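Local coordinates for adhesion and penetration protein autotransporter (Haemophilus influenzae, PDB 3SYJ) that promotes bacterial adherence to and invasion of host cells, self-associates in bacterial aggregation and is probably a serine protease, this chain being its secreted passenger domain, at residues Ser310-Glu315 against Tyr330-Asn335; Tyr12-Glu17 against Thr594-Asn599; Thr44-Ile49 against Phe223-Glu228; Ser156-Trp161 against Gly168-Gly173. All blocks are in the same frame, centred on the assembly; numbering follows the deposited sequence.

Contact 1 of 4, residues Ser310-Glu315 against Tyr330-Asn335; sequences SLPLKE and YSPRLN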
loop_
_atom_site.group_PDB
_atom_site.type_symbol
_atom_site.label_atom_id
_atom_site.label_comp_id
_atom_site.label_asym_id
_atom_site.label_seq_id
_atom_site.Cartn_x
_atom_site.Cartn_y
_atom_site.Cartn_z
ATOM N N SER A 310 17.415 6.447 -81.786
ATOM C CA SER A 310 18.046 6.987 -82.980
ATOM C C SER A 310 18.180 8.507 -82.882
ATOM O O SER A 310 18.841 9.132 -83.709
ATOM C CB SER A 310 17.276 6.584 -84.238
ATOM O OG SER A 310 16.070 7.316 -84.355
ATOM N N LEU A 311 17.552 9.089 -81.861
ATOM C CA LEU A 311 17.642 10.529 -81.612
ATOM C C LEU A 311 18.719 10.842 -80.578
ATOM O O LEU A 311 19.041 10.001 -79.732
ATOM C CB LEU A 311 16.296 11.083 -81.133
ATOM C CG LEU A 311 15.124 10.935 -82.096
ATOM C CD1 LEU A 311 13.870 11.590 -81.535
ATOM C CD2 LEU A 311 15.501 11.531 -83.435
ATOM N N PRO A 312 19.272 12.064 -80.636
ATOM C CA PRO A 312 20.339 12.487 -79.723
ATOM C C PRO A 312 19.835 12.574 -78.289
ATOM O O PRO A 312 18.689 12.974 -78.058
ATOM C CB PRO A 312 20.699 13.894 -80.221
ATOM C CG PRO A 312 20.061 14.030 -81.564
ATOM C CD PRO A 312 18.863 13.147 -81.546
ATOM N N LEU A 313 20.685 12.204 -77.340
ATOM C CA LEU A 313 20.359 12.346 -75.932
ATOM C C LEU A 313 20.220 13.830 -75.559
ATOM O O LEU A 313 19.431 14.190 -74.684
ATOM C CB LEU A 313 21.440 11.672 -75.087
ATOM C CG LEU A 313 21.109 11.439 -73.614
ATOM C CD1 LEU A 313 19.685 10.919 -73.474
ATOM C CD2 LEU A 313 22.112 10.479 -72.994
ATOM N N LYS A 314 20.994 14.677 -76.237
ATOM C CA LYS A 314 20.942 16.127 -76.043
ATOM C C LYS A 314 20.777 16.854 -77.371
ATOM O O LYS A 314 21.375 16.476 -78.374
ATOM C CB LYS A 314 22.228 16.631 -75.394
ATOM C CG LYS A 314 22.728 15.795 -74.245
ATOM C CD LYS A 314 22.090 16.196 -72.935
ATOM C CE LYS A 314 22.910 15.668 -71.763
ATOM N NZ LYS A 314 22.960 14.173 -71.739
ATOM N N GLU A 315 19.981 17.912 -77.370
ATOM C CA GLU A 315 19.835 18.739 -78.555
ATOM C C GLU A 315 19.332 20.122 -78.165
ATOM O O GLU A 315 18.838 20.323 -77.055
ATOM C CB GLU A 315 18.881 18.083 -79.551
ATOM C CG GLU A 315 19.051 18.566 -80.982
ATOM C CD GLU A 315 18.217 17.766 -81.967
ATOM O OE1 GLU A 315 18.771 16.844 -82.601
ATOM O OE2 GLU A 315 17.008 18.051 -82.099
ATOM N N TYR A 330 17.633 20.177 -74.574
ATOM C CA TYR A 330 16.599 19.201 -74.242
ATOM C C TYR A 330 16.968 17.791 -74.683
ATOM O O TYR A 330 18.050 17.583 -75.169
ATOM C CB TYR A 330 15.235 19.640 -74.746
ATOM C CG TYR A 330 14.946 19.295 -76.145
ATOM C CD1 TYR A 330 13.849 18.554 -76.478
ATOM C CD2 TYR A 330 15.765 19.714 -77.159
ATOM C CE1 TYR A 330 13.595 18.255 -77.765
ATOM C CE2 TYR A 330 15.512 19.411 -78.414
ATOM C CZ TYR A 330 14.429 18.682 -78.724
ATOM O OH TYR A 330 14.179 18.403 -79.999
ATOM N N SER A 331 16.074 16.820 -74.472
ATOM C CA SER A 331 16.388 15.435 -74.791
ATOM C C SER A 331 15.358 14.851 -75.751
ATOM O O SER A 331 14.347 14.296 -75.324
ATOM C CB SER A 331 16.438 14.605 -73.514
ATOM O OG SER A 331 16.884 13.287 -73.788
ATOM N N PRO A 332 15.612 14.973 -77.059
ATOM C CA PRO A 332 14.659 14.478 -78.061
ATOM C C PRO A 332 14.417 12.982 -77.880
ATOM O O PRO A 332 13.319 12.493 -78.142
ATOM C CB PRO A 332 15.377 14.726 -79.395
ATOM C CG PRO A 332 16.470 15.690 -79.091
ATOM C CD PRO A 332 16.858 15.469 -77.664
ATOM N N ARG A 333 15.451 12.271 -77.436
ATOM C CA ARG A 333 15.398 10.826 -77.233
ATOM C C ARG A 333 14.443 10.420 -76.109
ATOM O O ARG A 333 13.657 9.491 -76.261
ATOM C CB ARG A 333 16.799 10.290 -76.938
ATOM C CG ARG A 333 16.837 8.844 -76.464
ATOM C CD ARG A 333 18.269 8.404 -76.180
ATOM N NE ARG A 333 19.100 8.502 -77.379
ATOM C CZ ARG A 333 20.404 8.242 -77.422
ATOM N NH1 ARG A 333 21.046 7.864 -76.326
ATOM N NH2 ARG A 333 21.068 8.366 -78.567
ATOM N N LEU A 334 14.521 11.115 -74.979
ATOM C CA LEU A 334 13.683 10.787 -73.836
ATOM C C LEU A 334 12.297 11.405 -73.974
ATOM O O LEU A 334 11.298 10.779 -73.626
ATOM C CB LEU A 334 14.343 11.233 -72.530
ATOM C CG LEU A 334 15.683 10.571 -72.198
ATOM C CD1 LEU A 334 16.276 11.151 -70.927
ATOM C CD2 LEU A 334 15.538 9.073 -72.061
ATOM N N ASN A 335 12.235 12.629 -74.492
ATOM C CA ASN A 335 10.958 13.326 -74.599
ATOM C C ASN A 335 10.021 12.663 -75.586
ATOM O O ASN A 335 8.825 12.972 -75.614
ATOM C CB ASN A 335 11.136 14.792 -74.996
ATOM C CG ASN A 335 9.806 15.521 -75.111
ATOM O OD1 ASN A 335 9.075 15.669 -74.127
ATOM N ND2 ASN A 335 9.476 15.961 -76.319
#
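The Pro-332 ring lies across Glu-315 and against Pro-312 O, its CG 3.4 Å from Glu-315 CB, at the start of a short helical turn on the surface of the beta-helix passenger. Ser-331 is the N-cap of that turn, and its OG does two jobs: it donates to Leu-313 O at 2.8 Å and accepts a weak bond from Leu-334 N. With OG anti to the backbone N (chi1 -174°), the hydroxyl sits between the loop of 310-315 and the turn it caps. Ahead of the cap, Tyr-330 and Glu-315 form an antiparallel hydrogen-bonded pair, Tyr-330 N giving a nearly straight bond of 2.8 Å to Glu-315 O. Their side chains run side by side in the same direction, with the carboxylate and ring planes 61° apart. At the other end Leu-311 CD1 reaches Pro-332 O, and Leu-313 CD1 touches Arg-333 CD and Leu-334 CG. Strand 96-100 of the protease region packs against Ser-331 and Leu-334 through Val-99, so the turn also meets the protease part of the chain. Arg-333 closes the contact side-on: its chain bends at chi3, one guanidinium face passes Leu-313 N, and NE (2.8 Å) and NH2 (2.9 Å) both donate to the single acceptor Leu-311 O, which lies 19° out of the guanidinium plane.

Contact 2 of 4, residues Tyr12-Glu17 against Thr594-Asn599; sequences YRDFAE and TPHAYN
One carboxylate, that of Asp-14, takes both a backbone N-H and an imidazole N-H from a loop nearly 600 residues further along the chain. Its OD1 accepts from Ala-597 N at 2.8 Å, nearly straight at 170°, while OD2 accepts from His-596 ND1, also at 2.8 Å, on its syn side. The donor stands 24° out of the carboxylate plane, yet OD2 lies in the plane of the imidazole, so the bond meets the ring at its edge. The imidazole is held from its other nitrogen too, by Asp-621, and two carboxylates on one ring would probably favour its protonated form. Asp-14 OD1 has a further donor in Gln-10. Between the polar groups the methyl of Ala-597 presses into the helix, CB standing 3.3 Å from Arg-13 CB and 3.6 Å from Glu-17 CG. The Arg-13 chain bends at chi2 and chi3, and as modelled its guanidinium folds over this methyl, within salt-bridge range of Glu-17 OE2; the exact placement of the group is doubtful, because NH1 comes too close to Tyr-598 O. Glu-17 OE1 pairs with Arg-56. The whole is a buried domain interface, joining helix 9-17 of the chymotrypsin-like protease to a loop leaving the beta-solenoid, with a buried His-carboxylate hydrogen bond across the domain boundary.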
loop_
_atom_site.group_PDB
_atom_site.type_symbol
_atom_site.label_atom_id
_atom_site.label_comp_id
_atom_site.label_asym_id
_atom_site.label_seq_id
_atom_site.Cartn_x
_atom_site.Cartn_y
_atom_site.Cartn_z
ATOM N N TYR A 12 15.306 35.468 -42.910
ATOM C CA TYR A 12 15.132 35.258 -44.329
ATOM C C TYR A 12 15.681 33.910 -44.780
ATOM O O TYR A 12 15.208 33.327 -45.752
ATOM C CB TYR A 12 15.839 36.375 -45.080
ATOM C CG TYR A 12 15.345 37.764 -44.747
ATOM C CD1 TYR A 12 14.230 38.302 -45.388
ATOM C CD2 TYR A 12 16.001 38.546 -43.808
ATOM C CE1 TYR A 12 13.784 39.584 -45.096
ATOM C CE2 TYR A 12 15.567 39.827 -43.511
ATOM C CZ TYR A 12 14.458 40.342 -44.156
ATOM O OH TYR A 12 14.031 41.617 -43.853
ATOM N N ARG A 13 16.706 33.428 -44.095
ATOM C CA ARG A 13 17.276 32.135 -44.436
ATOM C C ARG A 13 16.351 31.021 -43.951
ATOM O O ARG A 13 16.036 30.106 -44.703
ATOM C CB ARG A 13 18.671 31.978 -43.833
ATOM C CG ARG A 13 19.735 32.892 -44.437
ATOM C CD ARG A 13 19.985 32.601 -45.906
ATOM N NE ARG A 13 19.879 31.177 -46.195
ATOM C CZ ARG A 13 20.810 30.283 -45.894
ATOM N NH1 ARG A 13 21.914 30.701 -45.301
ATOM N NH2 ARG A 13 20.640 28.992 -46.169
ATOM N N ASP A 14 15.909 31.111 -42.700
ATOM C CA ASP A 14 15.007 30.110 -42.132
ATOM C C ASP A 14 13.712 30.033 -42.939
ATOM O O ASP A 14 13.195 28.943 -43.210
ATOM C CB ASP A 14 14.705 30.414 -40.658
ATOM C CG ASP A 14 15.856 30.025 -39.727
ATOM O OD1 ASP A 14 16.819 29.384 -40.209
ATOM O OD2 ASP A 14 15.796 30.356 -38.519
ATOM N N PHE A 15 13.202 31.199 -43.321
ATOM C CA PHE A 15 11.982 31.310 -44.117
ATOM C C PHE A 15 12.099 30.435 -45.369
ATOM O O PHE A 15 11.218 29.627 -45.652
ATOM C CB PHE A 15 11.734 32.779 -44.505
ATOM C CG PHE A 15 10.287 33.117 -44.763
ATOM C CD1 PHE A 15 9.458 33.514 -43.725
ATOM C CD2 PHE A 15 9.760 33.052 -46.046
ATOM C CE1 PHE A 15 8.130 33.835 -43.958
ATOM C CE2 PHE A 15 8.432 33.371 -46.287
ATOM C CZ PHE A 15 7.616 33.766 -45.242
ATOM N N ALA A 16 13.208 30.581 -46.096
ATOM C CA ALA A 16 13.390 29.868 -47.360
ATOM C C ALA A 16 13.550 28.360 -47.167
ATOM O O ALA A 16 13.119 27.572 -48.010
ATOM C CB ALA A 16 14.574 30.425 -48.113
ATOM N N GLU A 17 14.176 27.966 -46.061
ATOM C CA GLU A 17 14.448 26.556 -45.796
ATOM C C GLU A 17 13.355 25.901 -44.947
ATOM O O GLU A 17 13.481 24.735 -44.580
ATOM C CB GLU A 17 15.812 26.378 -45.099
ATOM C CG GLU A 17 17.001 27.104 -45.757
ATOM C CD GLU A 17 17.353 26.578 -47.147
ATOM O OE1 GLU A 17 16.960 25.439 -47.495
ATOM O OE2 GLU A 17 18.040 27.308 -47.894
ATOM N N THR A 594 16.899 22.852 -32.610
ATOM C CA THR A 594 15.986 23.271 -33.666
ATOM C C THR A 594 16.832 23.543 -34.902
ATOM O O THR A 594 17.891 24.153 -34.799
ATOM C CB THR A 594 15.236 24.556 -33.276
ATOM O OG1 THR A 594 14.501 24.326 -32.071
ATOM C CG2 THR A 594 14.285 24.986 -34.387
ATOM N N PRO A 595 16.392 23.066 -36.074
ATOM C CA PRO A 595 17.128 23.340 -37.315
ATOM C C PRO A 595 17.163 24.828 -37.661
ATOM O O PRO A 595 16.177 25.528 -37.443
ATOM C CB PRO A 595 16.308 22.596 -38.373
ATOM C CG PRO A 595 15.576 21.541 -37.625
ATOM C CD PRO A 595 15.281 22.117 -36.281
ATOM N N HIS A 596 18.282 25.300 -38.205
ATOM C CA HIS A 596 18.363 26.663 -38.724
ATOM C C HIS A 596 19.128 26.671 -40.043
ATOM O O HIS A 596 20.056 25.886 -40.234
ATOM C CB HIS A 596 19.040 27.605 -37.720
ATOM C CG HIS A 596 18.189 27.958 -36.538
ATOM N ND1 HIS A 596 17.090 28.784 -36.631
ATOM C CD2 HIS A 596 18.285 27.606 -35.234
ATOM C CE1 HIS A 596 16.540 28.918 -35.438
ATOM N NE2 HIS A 596 17.245 28.213 -34.572
ATOM N N ALA A 597 18.745 27.561 -40.951
ATOM C CA ALA A 597 19.419 27.668 -42.241
ATOM C C ALA A 597 20.920 27.919 -42.084
ATOM O O ALA A 597 21.347 28.759 -41.278
ATOM C CB ALA A 597 18.784 28.748 -43.075
ATOM N N TYR A 598 21.705 27.179 -42.864
ATOM C CA TYR A 598 23.166 27.231 -42.848
ATOM C C TYR A 598 23.669 28.620 -43.255
ATOM O O TYR A 598 23.097 29.249 -44.136
ATOM C CB TYR A 598 23.689 26.178 -43.830
ATOM C CG TYR A 598 25.198 25.998 -43.916
ATOM C CD1 TYR A 598 25.856 25.099 -43.089
ATOM C CD2 TYR A 598 25.955 26.701 -44.851
ATOM C CE1 TYR A 598 27.227 24.907 -43.169
ATOM C CE2 TYR A 598 27.335 26.522 -44.944
ATOM C CZ TYR A 598 27.965 25.618 -44.096
ATOM O OH TYR A 598 29.329 25.420 -44.168
ATOM N N ASN A 599 24.743 29.091 -42.628
ATOM C CA ASN A 599 25.294 30.408 -42.950
ATOM C C ASN A 599 26.407 30.342 -43.988
ATOM O O ASN A 599 27.534 29.955 -43.678
ATOM C CB ASN A 599 25.799 31.114 -41.689
ATOM C CG ASN A 599 26.475 32.448 -41.997
ATOM O OD1 ASN A 599 26.255 33.041 -43.055
ATOM N ND2 ASN A 599 27.302 32.917 -41.076
HETATM O O HOH W 1 23.366 33.221 -43.655
#

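Contact 3 of 4, residues Thr44-Ile49 against Phe223-Glu228; sequences TKAPMI and FIYDAE
The loop 44-49 runs past the end of strand 221-226 without pairing to it: the nearest CA atoms are 7.0 Å apart at Ala-46 and Tyr-225 and 8.6 Å at Ile-49 and Phe-223, and no hydrogen bond crosses. Side chains bridge the gap, Tyr-225 meeting Ala-46 and Pro-47, Phe-223 meeting Ile-49. Phe-223 and Tyr-225 are two apart on the strand and both project toward the loop. Ala-46 CB stands over the centre of the Tyr-225 ring, 3.3 Å from its centroid and only 8° off the ring normal, a tight CH-pi contact. Tyr-225 CG is anti to the backbone N (chi1 -170°), which carries the ring across the loop until its hydroxyl end meets Pro-47, with CD 3.5 Å from OH. The proline and the tyrosine side chain cross at about a right angle. Ile-49 reaches the second ring with its terminal methyl: its extended chain carries CD1 over the Phe-223 face, 3.8 Å from the centroid and offset toward the rim near CG, which lies 3.4 Å away. Trp-232 of strand 231-238 borders the same cluster, its ring edge-to-face with Tyr-225 and its NE1 bonded to Pro-47 O, while Val-152 of strand 151-155 touches both Ile-49 and Phe-223. The result is a loop packed on one face of an antiparallel sheet of the S6 protease, which belongs to the chymotrypsin-like (clan PA) fold.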
loop_
_atom_site.group_PDB
_atom_site.type_symbol
_atom_site.label_atom_id
_atom_site.label_comp_id
_atom_site.label_asym_id
_atom_site.label_seq_id
_atom_site.Cartn_x
_atom_site.Cartn_y
_atom_site.Cartn_z
ATOM N N THR A 44 -0.240 35.005 -40.120
ATOM C CA THR A 44 -1.375 35.091 -39.208
ATOM C C THR A 44 -2.639 34.659 -39.933
ATOM O O THR A 44 -3.631 34.306 -39.305
ATOM C CB THR A 44 -1.580 36.520 -38.645
ATOM O OG1 THR A 44 -1.910 37.423 -39.708
ATOM C CG2 THR A 44 -0.322 37.010 -37.948
ATOM N N LYS A 45 -2.593 34.683 -41.262
ATOM C CA LYS A 45 -3.763 34.366 -42.070
ATOM C C LYS A 45 -3.571 33.183 -43.035
ATOM O O LYS A 45 -4.437 32.905 -43.862
ATOM C CB LYS A 45 -4.239 35.613 -42.809
ATOM C CG LYS A 45 -4.693 36.688 -41.856
ATOM C CD LYS A 45 -4.853 38.041 -42.530
ATOM C CE LYS A 45 -5.515 39.031 -41.570
ATOM N NZ LYS A 45 -5.624 40.413 -42.118
ATOM N N ALA A 46 -2.449 32.477 -42.911
ATOM C CA ALA A 46 -2.231 31.257 -43.674
ATOM C C ALA A 46 -1.203 30.413 -42.961
ATOM O O ALA A 46 -0.331 30.949 -42.281
ATOM C CB ALA A 46 -1.764 31.578 -45.084
ATOM N N PRO A 47 -1.311 29.083 -43.091
ATOM C CA PRO A 47 -0.257 28.204 -42.579
ATOM C C PRO A 47 0.982 28.401 -43.444
ATOM O O PRO A 47 0.838 28.571 -44.658
ATOM C CB PRO A 47 -0.836 26.800 -42.798
ATOM C CG PRO A 47 -2.311 27.009 -43.016
ATOM C CD PRO A 47 -2.417 28.323 -43.696
ATOM N N MET A 48 2.166 28.411 -42.836
ATOM C CA MET A 48 3.414 28.622 -43.578
ATOM C C MET A 48 3.520 27.720 -44.810
ATOM O O MET A 48 3.343 26.505 -44.720
ATOM C CB MET A 48 4.628 28.378 -42.678
ATOM C CG MET A 48 5.961 28.526 -43.390
ATOM S SD MET A 48 6.352 30.227 -43.893
ATOM C CE MET A 48 8.002 29.999 -44.552
ATOM N N ILE A 49 3.830 28.329 -45.951
ATOM C CA ILE A 49 3.967 27.629 -47.223
ATOM C C ILE A 49 4.989 26.476 -47.150
ATOM O O ILE A 49 5.931 26.513 -46.365
ATOM C CB ILE A 49 4.380 28.644 -48.325
ATOM C CG1 ILE A 49 4.248 28.050 -49.724
ATOM C CG2 ILE A 49 5.795 29.164 -48.088
ATOM C CD1 ILE A 49 4.520 29.053 -50.829
ATOM N N PHE A 223 4.302 33.097 -54.818
ATOM C CA PHE A 223 3.138 32.315 -54.418
ATOM C C PHE A 223 2.092 33.182 -53.747
ATOM O O PHE A 223 2.423 34.146 -53.062
ATOM C CB PHE A 223 3.551 31.215 -53.436
ATOM C CG PHE A 223 4.608 30.297 -53.961
ATOM C CD1 PHE A 223 4.261 29.112 -54.590
ATOM C CD2 PHE A 223 5.950 30.616 -53.827
ATOM C CE1 PHE A 223 5.237 28.254 -55.083
ATOM C CE2 PHE A 223 6.933 29.765 -54.310
ATOM C CZ PHE A 223 6.571 28.577 -54.941
ATOM N N ILE A 224 0.824 32.832 -53.928
ATOM C CA ILE A 224 -0.248 33.577 -53.290
ATOM C C ILE A 224 -1.178 32.633 -52.541
ATOM O O ILE A 224 -1.444 31.514 -52.993
ATOM C CB ILE A 224 -1.019 34.462 -54.308
ATOM C CG1 ILE A 224 -1.842 35.543 -53.587
ATOM C CG2 ILE A 224 -1.872 33.608 -55.257
ATOM C CD1 ILE A 224 -2.437 36.583 -54.516
ATOM N N TYR A 225 -1.647 33.066 -51.376
ATOM C CA TYR A 225 -2.554 32.236 -50.602
ATOM C C TYR A 225 -4.011 32.539 -50.936
ATOM O O TYR A 225 -4.476 33.665 -50.751
ATOM C CB TYR A 225 -2.328 32.419 -49.104
ATOM C CG TYR A 225 -3.083 31.401 -48.259
ATOM C CD1 TYR A 225 -2.677 30.076 -48.224
ATOM C CD2 TYR A 225 -4.194 31.764 -47.511
ATOM C CE1 TYR A 225 -3.344 29.138 -47.461
ATOM C CE2 TYR A 225 -4.875 30.834 -46.744
ATOM C CZ TYR A 225 -4.443 29.516 -46.724
ATOM O OH TYR A 225 -5.089 28.569 -45.970
ATOM N N ASP A 226 -4.718 31.524 -51.432
ATOM C CA ASP A 226 -6.160 31.596 -51.642
ATOM C C ASP A 226 -6.865 31.177 -50.351
ATOM O O ASP A 226 -6.832 30.010 -49.976
ATOM C CB ASP A 226 -6.570 30.676 -52.795
ATOM C CG ASP A 226 -8.025 30.850 -53.203
ATOM O OD1 ASP A 226 -8.894 30.988 -52.316
ATOM O OD2 ASP A 226 -8.303 30.842 -54.421
ATOM N N ALA A 227 -7.493 32.131 -49.673
ATOM C CA ALA A 227 -8.094 31.879 -48.363
ATOM C C ALA A 227 -9.419 31.124 -48.461
ATOM O O ALA A 227 -9.823 30.433 -47.525
ATOM C CB ALA A 227 -8.292 33.187 -47.611
ATOM N N GLU A 228 -10.099 31.266 -49.590
ATOM C CA GLU A 228 -11.345 30.549 -49.803
ATOM C C GLU A 228 -11.049 29.056 -49.976
ATOM O O GLU A 228 -11.653 28.217 -49.305
ATOM C CB GLU A 228 -12.087 31.151 -50.998
ATOM C CG GLU A 228 -11.932 32.674 -51.051
ATOM C CD GLU A 228 -12.925 33.369 -51.975
ATOM O OE1 GLU A 228 -13.124 32.898 -53.116
ATOM O OE2 GLU A 228 -13.501 34.400 -51.557
#

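Contact 4 of 4, residues Ser156-Trp161 against Gly168-Gly173; sequences SGRQFW and GDQVAG
Trp-161 holds its CG between the backbone N and the carbonyl carbon (chi1 58°), turning the indole across the paired strand, where Val-171 meets it with the methyl anti to its own carbonyl carbon. Val-171 CG1 lies over the centre of the six-membered ring, 3.5 Å from its centroid and 5° off the normal, a CH-pi contact. The indole edge is occupied as well: NE1 donates to Asp-169 OD2 at 3.2 Å, on the anti side of the carboxylate, with the ring and carboxylate planes 64° apart. On the face of Phe-160 and Gln-170, the glutamine's extended chain passes over the phenyl ring; its CG is 4.0 Å from the ring centroid, offset toward the rim. Strands 159-162 and 168-172 form an antiparallel hairpin interrupted by a classic beta bulge. Two residues, Val-171 and Ala-172, are set against the single Gln-159, whose O accepts from Val-171 N at 2.8 Å and more weakly from Ala-172 N, while Gln-159 N donates to Ala-172 O at 3.0 Å. Beyond the bulge Trp-161 and Asp-169 pair through two backbone bonds. Gln-159 turns its amide oxygen to Thr-179 and the Gly-1 amino terminus. The side chain of Ser-156 is about 10 Å from that of Ser-218, probably the catalytic serine. Strand 2-4 runs parallel along the other edge of 159-162, bringing His-2 to stack on Phe-160. On the indole side, Tyr-9 of helix 9-17 meets Trp-161 edge-to-face, and Trp-605 and Met-608 of helix 603-609 pack against it from the excursion between solenoid strands 586-593 and 622-629.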
loop_
_atom_site.group_PDB
_atom_site.type_symbol
_atom_site.label_atom_id
_atom_site.label_comp_id
_atom_site.label_asym_id
_atom_site.label_seq_id
_atom_site.Cartn_x
_atom_site.Cartn_y
_atom_site.Cartn_z
ATOM N N SER A 156 17.429 32.600 -55.401
ATOM C CA SER A 156 18.844 32.550 -55.074
ATOM C C SER A 156 19.657 33.597 -55.831
ATOM O O SER A 156 20.875 33.490 -55.934
ATOM C CB SER A 156 19.398 31.154 -55.345
ATOM O OG SER A 156 19.425 30.884 -56.735
ATOM N N GLY A 157 18.986 34.611 -56.361
ATOM C CA GLY A 157 19.682 35.676 -57.059
ATOM C C GLY A 157 20.662 36.432 -56.172
ATOM O O GLY A 157 20.665 36.264 -54.954
ATOM N N ARG A 158 21.507 37.256 -56.780
ATOM C CA ARG A 158 22.450 38.073 -56.022
ATOM C C ARG A 158 21.850 38.565 -54.713
ATOM O O ARG A 158 20.748 39.121 -54.689
ATOM C CB ARG A 158 22.904 39.265 -56.851
ATOM C CG ARG A 158 23.663 38.870 -58.083
ATOM C CD ARG A 158 24.154 40.093 -58.819
ATOM N NE ARG A 158 25.196 39.739 -59.774
ATOM C CZ ARG A 158 25.601 40.529 -60.762
ATOM N NH1 ARG A 158 25.041 41.721 -60.930
ATOM N NH2 ARG A 158 26.563 40.120 -61.584
ATOM N N GLN A 159 22.580 38.363 -53.625
ATOM C CA GLN A 159 22.046 38.650 -52.299
ATOM C C GLN A 159 22.570 39.975 -51.733
ATOM O O GLN A 159 23.775 40.208 -51.685
ATOM C CB GLN A 159 22.338 37.486 -51.337
ATOM C CG GLN A 159 21.932 36.104 -51.843
ATOM C CD GLN A 159 20.420 35.862 -51.860
ATOM O OE1 GLN A 159 19.622 36.734 -51.497
ATOM N NE2 GLN A 159 20.024 34.660 -52.285
ATOM N N PHE A 160 21.648 40.832 -51.311
ATOM C CA PHE A 160 21.988 42.094 -50.689
ATOM C C PHE A 160 21.284 42.209 -49.352
ATOM O O PHE A 160 20.239 41.593 -49.144
ATOM C CB PHE A 160 21.501 43.257 -51.554
ATOM C CG PHE A 160 22.136 43.331 -52.914
ATOM C CD1 PHE A 160 23.207 44.175 -53.148
ATOM C CD2 PHE A 160 21.635 42.585 -53.970
ATOM C CE1 PHE A 160 23.781 44.259 -54.403
ATOM C CE2 PHE A 160 22.205 42.669 -55.229
ATOM C CZ PHE A 160 23.280 43.507 -55.443
ATOM N N TRP A 161 21.845 43.002 -48.445
ATOM C CA TRP A 161 21.025 43.590 -47.388
ATOM C C TRP A 161 21.122 45.116 -47.416
ATOM O O TRP A 161 22.140 45.673 -47.819
ATOM C CB TRP A 161 21.306 43.002 -45.999
ATOM C CG TRP A 161 22.706 43.124 -45.510
ATOM C CD1 TRP A 161 23.487 44.241 -45.512
ATOM C CD2 TRP A 161 23.485 42.090 -44.904
ATOM N NE1 TRP A 161 24.711 43.959 -44.961
ATOM C CE2 TRP A 161 24.735 42.645 -44.579
ATOM C CE3 TRP A 161 23.248 40.744 -44.613
ATOM C CZ2 TRP A 161 25.742 41.907 -43.982
ATOM C CZ3 TRP A 161 24.245 40.016 -44.018
ATOM C CH2 TRP A 161 25.479 40.594 -43.710
ATOM N N GLY A 168 22.999 49.344 -50.059
ATOM C CA GLY A 168 23.111 47.907 -50.199
ATOM C C GLY A 168 24.520 47.369 -50.070
ATOM O O GLY A 168 25.470 47.935 -50.615
ATOM N N ASP A 169 24.650 46.278 -49.322
ATOM C CA ASP A 169 25.856 45.467 -49.347
ATOM C C ASP A 169 25.519 44.181 -50.075
ATOM O O ASP A 169 24.554 43.508 -49.719
ATOM C CB ASP A 169 26.313 45.109 -47.935
ATOM C CG ASP A 169 26.814 46.307 -47.154
ATOM O OD1 ASP A 169 27.215 47.316 -47.779
ATOM O OD2 ASP A 169 26.808 46.224 -45.906
ATOM N N GLN A 170 26.296 43.839 -51.096
ATOM C CA GLN A 170 26.118 42.550 -51.756
ATOM C C GLN A 170 26.897 41.481 -51.015
ATOM O O GLN A 170 28.123 41.461 -51.050
ATOM C CB GLN A 170 26.566 42.588 -53.211
ATOM C CG GLN A 170 26.119 41.351 -53.955
ATOM C CD GLN A 170 26.698 41.237 -55.344
ATOM O OE1 GLN A 170 27.182 40.173 -55.734
ATOM N NE2 GLN A 170 26.642 42.325 -56.104
ATOM N N VAL A 171 26.184 40.589 -50.341
ATOM C CA VAL A 171 26.826 39.637 -49.447
ATOM C C VAL A 171 27.134 38.302 -50.125
ATOM O O VAL A 171 27.991 37.554 -49.662
ATOM C CB VAL A 171 25.977 39.415 -48.194
ATOM C CG1 VAL A 171 25.775 40.746 -47.465
ATOM C CG2 VAL A 171 24.637 38.801 -48.573
ATOM N N ALA A 172 26.451 38.010 -51.229
ATOM C CA ALA A 172 26.730 36.790 -51.985
ATOM C C ALA A 172 26.393 36.920 -53.474
ATOM O O ALA A 172 25.486 37.660 -53.856
ATOM C CB ALA A 172 25.996 35.601 -51.377
ATOM N N GLY A 173 27.131 36.195 -54.309
ATOM C CA GLY A 173 26.819 36.116 -55.725
ATOM C C GLY A 173 25.549 35.308 -55.944
ATOM O O GLY A 173 25.007 34.734 -54.997
HETATM O O HOH W 2 22.659 33.227 -53.951
#

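Contacts 3 and 4 both lie in the protease domain at the start of the chain, contact 4 in the hairpin 159-162/168-172 and contact 3 on strand 221-226, their centres 27 Å apart; in sequence contact 4 falls between the two segments of contact 3. Contact 2 joins helix 9-17 to a loop of the solenoid region, and contacts 1, 3 and 4 fall between its two segments. Its centre is 20 Å from that of contact 3, which it touches where Met-48 CE packs on Phe-15 O, and 16 Å from that of contact 4. Contact 1 follows the protease in sequence, its centre 37 to 40 Å from those of the others. Contacts 1 and 2 thus bear on separate places where protease and beta-helix meet.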